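Local structure of Non-sulfated chondroitin lyase E66 (Autographa californica nucleopolyhedrovirus, 3VSN) at residues T446-D450 and V578-N582; L255-Y259 and V308-I313. The protein cleaves non-sulfated chondroitin and is essential for oral infectivity, perhaps by digesting the chondroitin sulfate barrier of the host midgut's peritrophic matrix. All blocks are in the same frame, centred on the assembly; numbering follows the deposited sequence. Where two conformers were deposited one is given.

Interaction 1: T446-D450 and V578-N582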
ATOM      1  N   THR A 446      -5.279  -6.884 -17.869  1.00 10.89           N
ATOM      2  CA  THR A 446      -4.354  -7.650 -17.033  1.00 10.83           C
ATOM      3  C   THR A 446      -5.057  -8.865 -16.445  1.00 10.90           C
ATOM      4  O   THR A 446      -6.191  -8.760 -15.993  1.00 10.90           O
ATOM      5  CB  THR A 446      -3.779  -6.800 -15.881  1.00 10.90           C
ATOM      6  OG1 THR A 446      -3.471  -5.485 -16.353  1.00 10.94           O
ATOM      7  CG2 THR A 446      -2.519  -7.440 -15.302  1.00 11.04           C
ATOM      8  N   LEU A 447      -4.383 -10.013 -16.460  1.00 10.78           N
ATOM      9  CA  LEU A 447      -4.896 -11.207 -15.800  1.00 10.92           C
ATOM     10  C   LEU A 447      -3.841 -11.809 -14.876  1.00 11.06           C
ATOM     11  O   LEU A 447      -2.738 -12.134 -15.323  1.00 11.05           O
ATOM     12  CB  LEU A 447      -5.364 -12.243 -16.837  1.00 10.80           C
ATOM     13  CG  LEU A 447      -5.866 -13.593 -16.312  1.00 10.81           C
ATOM     14  CD1 LEU A 447      -7.207 -13.451 -15.602  1.00 10.68           C
ATOM     15  CD2 LEU A 447      -5.962 -14.600 -17.449  1.00 10.86           C
ATOM     16  N   PHE A 448      -4.185 -11.943 -13.595  1.00 11.24           N
ATOM     17  CA  PHE A 448      -3.342 -12.651 -12.624  1.00 11.43           C
ATOM     18  C   PHE A 448      -3.866 -14.076 -12.451  1.00 11.43           C
ATOM     19  O   PHE A 448      -5.079 -14.289 -12.360  1.00 11.32           O
ATOM     20  CB  PHE A 448      -3.344 -11.955 -11.252  1.00 11.80           C
ATOM     21  CG  PHE A 448      -2.697 -10.592 -11.236  1.00 12.25           C
ATOM     22  CD1 PHE A 448      -1.322 -10.449 -11.389  1.00 12.30           C
ATOM     23  CD2 PHE A 448      -3.464  -9.451 -11.020  1.00 12.62           C
ATOM     24  CE1 PHE A 448      -0.729  -9.192 -11.360  1.00 12.60           C
ATOM     25  CE2 PHE A 448      -2.878  -8.189 -10.986  1.00 12.82           C
ATOM     26  CZ  PHE A 448      -1.507  -8.060 -11.162  1.00 12.87           C
ATOM     27  N   TYR A 449      -2.951 -15.040 -12.386  1.00 11.35           N
ATOM     28  CA  TYR A 449      -3.292 -16.452 -12.186  1.00 11.58           C
ATOM     29  C   TYR A 449      -2.105 -17.163 -11.523  1.00 11.59           C
ATOM     30  O   TYR A 449      -1.059 -16.551 -11.317  1.00 11.53           O
ATOM     31  CB  TYR A 449      -3.627 -17.106 -13.538  1.00 11.76           C
ATOM     32  CG  TYR A 449      -2.484 -17.024 -14.526  1.00 11.88           C
ATOM     33  CD1 TYR A 449      -2.327 -15.909 -15.356  1.00 12.02           C
ATOM     34  CD2 TYR A 449      -1.534 -18.044 -14.606  1.00 12.00           C
ATOM     35  CE1 TYR A 449      -1.261 -15.822 -16.243  1.00 11.99           C
ATOM     36  CE2 TYR A 449      -0.467 -17.963 -15.487  1.00 12.07           C
ATOM     37  CZ  TYR A 449      -0.340 -16.858 -16.306  1.00 12.05           C
ATOM     38  OH  TYR A 449       0.716 -16.789 -17.188  1.00 12.54           O
ATOM     39  N   ASP A 450      -2.252 -18.442 -11.182  1.00 11.83           N
ATOM     40  CA  ASP A 450      -1.108 -19.214 -10.688  1.00 12.26           C
ATOM     41  C   ASP A 450      -0.389 -19.839 -11.894  1.00 12.15           C
ATOM     42  O   ASP A 450      -0.987 -20.672 -12.562  1.00 12.19           O
ATOM     43  CB  ASP A 450      -1.571 -20.314  -9.719  1.00 12.55           C
ATOM     44  CG  ASP A 450      -2.319 -19.766  -8.503  1.00 12.97           C
ATOM     45  OD1 ASP A 450      -1.968 -18.683  -7.993  1.00 13.09           O
ATOM     46  OD2 ASP A 450      -3.253 -20.442  -8.031  1.00 13.52           O
ATOM     47  N   VAL A 578      -8.513 -15.044 -23.270  1.00 10.84           N
ATOM     48  CA  VAL A 578      -7.297 -15.637 -22.721  1.00 10.98           C
ATOM     49  C   VAL A 578      -7.615 -17.001 -22.117  1.00 11.24           C
ATOM     50  O   VAL A 578      -8.461 -17.118 -21.231  1.00 11.16           O
ATOM     51  CB  VAL A 578      -6.623 -14.734 -21.656  1.00 10.94           C
ATOM     52  CG1 VAL A 578      -5.324 -15.362 -21.158  1.00 10.93           C
ATOM     53  CG2 VAL A 578      -6.352 -13.348 -22.220  1.00 10.86           C
ATOM     54  N   ASN A 579      -6.951 -18.032 -22.627  1.00 11.53           N
ATOM     55  CA  ASN A 579      -7.027 -19.356 -22.028  1.00 12.06           C
ATOM     56  C   ASN A 579      -5.676 -19.674 -21.398  1.00 12.35           C
ATOM     57  O   ASN A 579      -4.701 -19.932 -22.104  1.00 12.43           O
ATOM     58  CB  ASN A 579      -7.427 -20.412 -23.072  1.00 12.09           C
ATOM     59  CG  ASN A 579      -7.675 -21.788 -22.461  1.00 12.30           C
ATOM     60  OD1 ASN A 579      -7.442 -22.010 -21.270  1.00 12.27           O
ATOM     61  ND2 ASN A 579      -8.149 -22.723 -23.284  1.00 12.26           N
ATOM     62  N   VAL A 580      -5.622 -19.635 -20.067  1.00 12.60           N
ATOM     63  CA  VAL A 580      -4.380 -19.895 -19.335  1.00 12.97           C
ATOM     64  C   VAL A 580      -3.913 -21.335 -19.548  1.00 13.19           C
ATOM     65  O   VAL A 580      -2.715 -21.616 -19.529  1.00 13.08           O
ATOM     66  CB  VAL A 580      -4.527 -19.596 -17.822  1.00 13.00           C
ATOM     67  CG1 VAL A 580      -3.219 -19.854 -17.095  1.00 13.10           C
ATOM     68  CG2 VAL A 580      -4.969 -18.157 -17.600  1.00 12.95           C
ATOM     69  N   GLY A 581      -4.872 -22.235 -19.760  1.00 13.45           N
ATOM     70  CA  GLY A 581      -4.579 -23.639 -20.023  1.00 14.15           C
ATOM     71  C   GLY A 581      -4.561 -24.484 -18.764  1.00 14.57           C
ATOM     72  O   GLY A 581      -4.233 -25.667 -18.818  1.00 14.92           O
ATOM     73  N   ASN A 582      -4.912 -23.870 -17.634  1.00 14.89           N
ATOM     74  CA  ASN A 582      -4.904 -24.538 -16.329  1.00 15.27           C
ATOM     75  C   ASN A 582      -6.293 -24.583 -15.688  1.00 15.20           C
ATOM     76  O   ASN A 582      -6.426 -24.917 -14.509  1.00 15.81           O
ATOM     77  CB  ASN A 582      -3.920 -23.829 -15.381  1.00 15.55           C
ATOM     78  CG  ASN A 582      -4.404 -22.445 -14.962  1.00 15.83           C
ATOM     79  OD1 ASN A 582      -5.334 -21.896 -15.557  1.00 15.93           O
ATOM     80  ND2 ASN A 582      -3.774 -21.876 -13.935  1.00 16.06           N
TER
HETATM   81  O   HOH W   1      -4.722 -19.945 -11.534  1.00 14.92           O
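Val-580 lays its CG1 methyl over one face of the Tyr-449 ring, 3.8 Å from the centroid and 24° off the ring normal, a CH-pi contact displaced toward the CD2 side. The pair belongs to the interior of a beta-sandwich: strand 440-449 lies in one antiparallel sheet, strand 575-579 in another, and the two touching parts run almost in the same direction. Two residues earlier, Leu-447 sets CD2 against both valines, 3.8 Å from CG1 of Val-578 and 3.7 Å from CG2 of Val-580. CG1 of Val-580 rests on the tyrosine ring, while CG2 meets Leu-447 and also brushes the CG/CD1 side of the ring. With chi1 at 59°, CG of Tyr-449 lies between the backbone N and the carbonyl carbon, and the ring turns its face to Val-580; its hydroxyl is hydrogen-bonded to Asp-563.

Where the strands give way to loops the contact turns polar. A water accepts from Asp-450 N at 2.9 Å and from Asn-582 ND2 at 3.2 Å, linking the two sheets. Asn-582 OD1 takes the backbone N-H of Val-584, which fixes which end of the amide faces the water, while Asp-450 is drawn into a salt bridge with Lys-330. Val-580 itself is the middle residue of an Asx turn, in which Asn-579 OD1 accepts from Gly-581 N at 3.0 Å, the donor lying 45° out of the carbonyl plane.

Interaction 2: L255-Y259 and V308-I313; sequences LINSY and VIGNFI
Tyr-259 and Phe-312 lie ring on ring in an offset stack, centroids 4.0 Å apart and planes only 9° from parallel, and tracing the tyrosine outward shows how the overlap is built. Its CB already rests on the face of the phenylalanine, 3.5 Å from CZ, the far end of that ring. CG follows over the centre of the Phe-312 ring, and CD1 stands 3.5 Å from Phe-312 CD1. CE1 has reached the root of the phenylalanine side chain and meets Phe-312 CB at 3.6 Å. The two side chains therefore run antiparallel, CB of each over the ring of the other, in two CH-pi contacts. In Tyr-259, CG anti to the backbone N (chi1 -167°) lays the ring across the 308-313 loop.

That loop leads from helix 276-284 to strand 318-322, so the stack joins helix 253-258, probably at the edge of the alpha/alpha-toroid part of this lyase, to the chain entering the sheet that begins with strand 318-322. At the tip, Tyr-259 OH lies 3.6 Å from Ile-313 CG2 and shares a water with Phe-312: the water is 2.8 Å from OH, in the plane of the tyrosine ring, and donates to Phe-312 O at 2.8 Å.

Phe-312 is covered on its other face by the CA of Ile-309, leaving its ring layered between tyrosine and backbone, with the backbone of Ile-256 at its edge. Gln-48, from helix 29-48, touches both aromatic side chains, and Phe-262 meets Tyr-259 edge to face. Almost one helical turn back, Ile-256 crosses the phenylalanine nearly at a right angle and places CG2 3.7 Å from CG2 of Val-308.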
ATOM      1  N   LEU A 255      -3.127   5.456   7.596  1.00 17.96           N
ATOM      2  CA  LEU A 255      -3.359   4.190   8.285  1.00 17.96           C
ATOM      3  C   LEU A 255      -2.066   3.567   8.792  1.00 17.91           C
ATOM      4  O   LEU A 255      -2.015   3.097   9.928  1.00 18.06           O
ATOM      5  CB  LEU A 255      -4.100   3.191   7.386  1.00 17.82           C
ATOM      6  CG  LEU A 255      -5.575   3.431   7.063  1.00 17.99           C
ATOM      7  CD1 LEU A 255      -6.132   2.234   6.305  1.00 17.81           C
ATOM      8  CD2 LEU A 255      -6.395   3.687   8.320  1.00 17.97           C
ATOM      9  N   ILE A 256      -1.030   3.563   7.952  1.00 18.01           N
ATOM     10  CA  ILE A 256       0.259   2.957   8.304  1.00 18.37           C
ATOM     11  C   ILE A 256       0.879   3.600   9.550  1.00 18.74           C
ATOM     12  O   ILE A 256       1.378   2.892  10.434  1.00 18.37           O
ATOM     13  CB  ILE A 256       1.254   2.977   7.117  1.00 18.61           C
ATOM     14  CG1 ILE A 256       0.804   1.997   6.023  1.00 18.65           C
ATOM     15  CG2 ILE A 256       2.668   2.629   7.575  1.00 18.84           C
ATOM     16  CD1 ILE A 256       1.511   2.177   4.691  1.00 18.83           C
ATOM     17  N   ASN A 257       0.823   4.929   9.624  1.00 19.22           N
ATOM     18  CA  ASN A 257       1.465   5.680  10.709  1.00 19.97           C
ATOM     19  C   ASN A 257       0.860   5.473  12.092  1.00 19.38           C
ATOM     20  O   ASN A 257       1.572   5.529  13.095  1.00 19.43           O
ATOM     21  CB  ASN A 257       1.479   7.177  10.391  1.00 21.46           C
ATOM     22  CG  ASN A 257       2.739   7.607   9.682  1.00 23.39           C
ATOM     23  OD1 ASN A 257       3.833   7.573  10.253  1.00 24.60           O
ATOM     24  ND2 ASN A 257       2.599   8.018   8.427  1.00 24.51           N
ATOM     25  N   SER A 258      -0.447   5.234  12.139  1.00 18.91           N
ATOM     26  CA  SER A 258      -1.122   5.123  13.428  0.50 18.47           C
ATOM     27  C   SER A 258      -1.731   3.746  13.687  1.00 18.15           C
ATOM     28  O   SER A 258      -2.330   3.518  14.742  1.00 17.88           O
ATOM     29  CB  SER A 258      -2.158   6.240  13.595  0.50 18.60           C
ATOM     30  OG  SER A 258      -1.514   7.496  13.765  0.50 18.40           O
ATOM     31  N   TYR A 259      -1.532   2.815  12.752  1.00 17.50           N
ATOM     32  CA  TYR A 259      -2.099   1.466  12.887  1.00 17.19           C
ATOM     33  C   TYR A 259      -1.815   0.786  14.230  1.00 16.70           C
ATOM     34  O   TYR A 259      -2.707   0.145  14.792  1.00 16.48           O
ATOM     35  CB  TYR A 259      -1.669   0.544  11.740  1.00 17.06           C
ATOM     36  CG  TYR A 259      -2.475  -0.737  11.669  1.00 17.50           C
ATOM     37  CD1 TYR A 259      -2.101  -1.865  12.407  1.00 17.63           C
ATOM     38  CD2 TYR A 259      -3.613  -0.823  10.869  1.00 17.61           C
ATOM     39  CE1 TYR A 259      -2.841  -3.036  12.351  1.00 18.09           C
ATOM     40  CE2 TYR A 259      -4.358  -1.992  10.804  1.00 18.26           C
ATOM     41  CZ  TYR A 259      -3.967  -3.093  11.546  1.00 18.22           C
ATOM     42  OH  TYR A 259      -4.702  -4.253  11.485  1.00 19.14           O
ATOM     43  N   VAL A 308       6.433  -2.083   8.064  1.00 15.27           N
ATOM     44  CA  VAL A 308       5.445  -2.464   9.093  1.00 15.16           C
ATOM     45  C   VAL A 308       4.171  -3.155   8.574  1.00 15.07           C
ATOM     46  O   VAL A 308       3.583  -3.972   9.287  1.00 15.02           O
ATOM     47  CB  VAL A 308       5.050  -1.286  10.026  1.00 14.95           C
ATOM     48  CG1 VAL A 308       6.223  -0.873  10.904  1.00 14.87           C
ATOM     49  CG2 VAL A 308       4.511  -0.098   9.235  1.00 14.97           C
ATOM     50  N   ILE A 309       3.744  -2.833   7.353  1.00 14.95           N
ATOM     51  CA  ILE A 309       2.455  -3.333   6.841  1.00 15.02           C
ATOM     52  C   ILE A 309       2.337  -4.861   6.891  1.00 14.70           C
ATOM     53  O   ILE A 309       1.249  -5.396   7.087  1.00 14.60           O
ATOM     54  CB  ILE A 309       2.123  -2.785   5.429  1.00 15.09           C
ATOM     55  CG1 ILE A 309       0.606  -2.824   5.179  1.00 15.26           C
ATOM     56  CG2 ILE A 309       2.898  -3.541   4.356  1.00 14.98           C
ATOM     57  CD1 ILE A 309       0.134  -1.977   4.011  1.00 15.13           C
ATOM     58  N   GLY A 310       3.463  -5.556   6.732  1.00 14.61           N
ATOM     59  CA  GLY A 310       3.478  -7.017   6.777  1.00 14.71           C
ATOM     60  C   GLY A 310       3.115  -7.579   8.145  1.00 14.78           C
ATOM     61  O   GLY A 310       2.725  -8.743   8.261  1.00 14.60           O
ATOM     62  N   ASN A 311       3.239  -6.742   9.177  1.00 14.76           N
ATOM     63  CA  ASN A 311       2.959  -7.134  10.560  1.00 14.89           C
ATOM     64  C   ASN A 311       1.579  -6.700  11.057  1.00 14.85           C
ATOM     65  O   ASN A 311       1.225  -6.954  12.212  1.00 15.12           O
ATOM     66  CB  ASN A 311       4.046  -6.581  11.497  1.00 15.01           C
ATOM     67  CG  ASN A 311       5.441  -7.006  11.087  1.00 15.23           C
ATOM     68  OD1 ASN A 311       5.658  -8.148  10.693  1.00 15.62           O
ATOM     69  ND2 ASN A 311       6.398  -6.086  11.178  1.00 15.22           N
ATOM     70  N   PHE A 312       0.804  -6.048  10.194  1.00 14.73           N
ATOM     71  CA  PHE A 312      -0.501  -5.517  10.601  1.00 14.81           C
ATOM     72  C   PHE A 312      -1.542  -6.612  10.816  1.00 15.10           C
ATOM     73  O   PHE A 312      -2.332  -6.551  11.765  1.00 14.85           O
ATOM     74  CB  PHE A 312      -1.034  -4.506   9.579  1.00 14.69           C
ATOM     75  CG  PHE A 312      -0.347  -3.162   9.606  1.00 14.48           C
ATOM     76  CD1 PHE A 312       0.672  -2.873  10.516  1.00 14.52           C
ATOM     77  CD2 PHE A 312      -0.758  -2.164   8.734  1.00 14.52           C
ATOM     78  CE1 PHE A 312       1.280  -1.623  10.528  1.00 14.27           C
ATOM     79  CE2 PHE A 312      -0.160  -0.914   8.744  1.00 14.56           C
ATOM     80  CZ  PHE A 312       0.866  -0.644   9.639  1.00 14.43           C
ATOM     81  N   ILE A 313      -1.545  -7.591   9.913  1.00 15.12           N
ATOM     82  CA  ILE A 313      -2.533  -8.666   9.895  1.00 15.66           C
ATOM     83  C   ILE A 313      -1.880  -9.980   9.467  1.00 15.66           C
ATOM     84  O   ILE A 313      -0.734  -9.992   9.014  1.00 15.51           O
ATOM     85  CB  ILE A 313      -3.708  -8.354   8.934  1.00 15.46           C
ATOM     86  CG1 ILE A 313      -3.210  -8.209   7.489  1.00 15.50           C
ATOM     87  CG2 ILE A 313      -4.462  -7.106   9.378  1.00 15.53           C
ATOM     88  CD1 ILE A 313      -4.315  -8.228   6.456  1.00 15.40           C
TER
HETATM   89  O   HOH W   2      -4.625  -6.361  13.273  1.00 22.44           O

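How the interactions relate
The two contacts follow one another along the chain, interaction 2 closing at residue 313 well before interaction 1 opens at 446. Their centres are 31 Å apart and their nearest atoms about 16 Å, so neither touches the other. Interaction 2 lies near the active site: the side chain of Ile-256 is about 7 Å from that of Tyr-254, the proton donor, and the side chain of Ile-313 is about 5 Å from a bound glycerol, probably from the crystallisation liquor. Interaction 1 is away from those sites, in the sandwich. Between them in the chain comes the sheet of strands 318-322 to 367-370, which begins just after 308-313 and supplies Lys-330 to Asp-450.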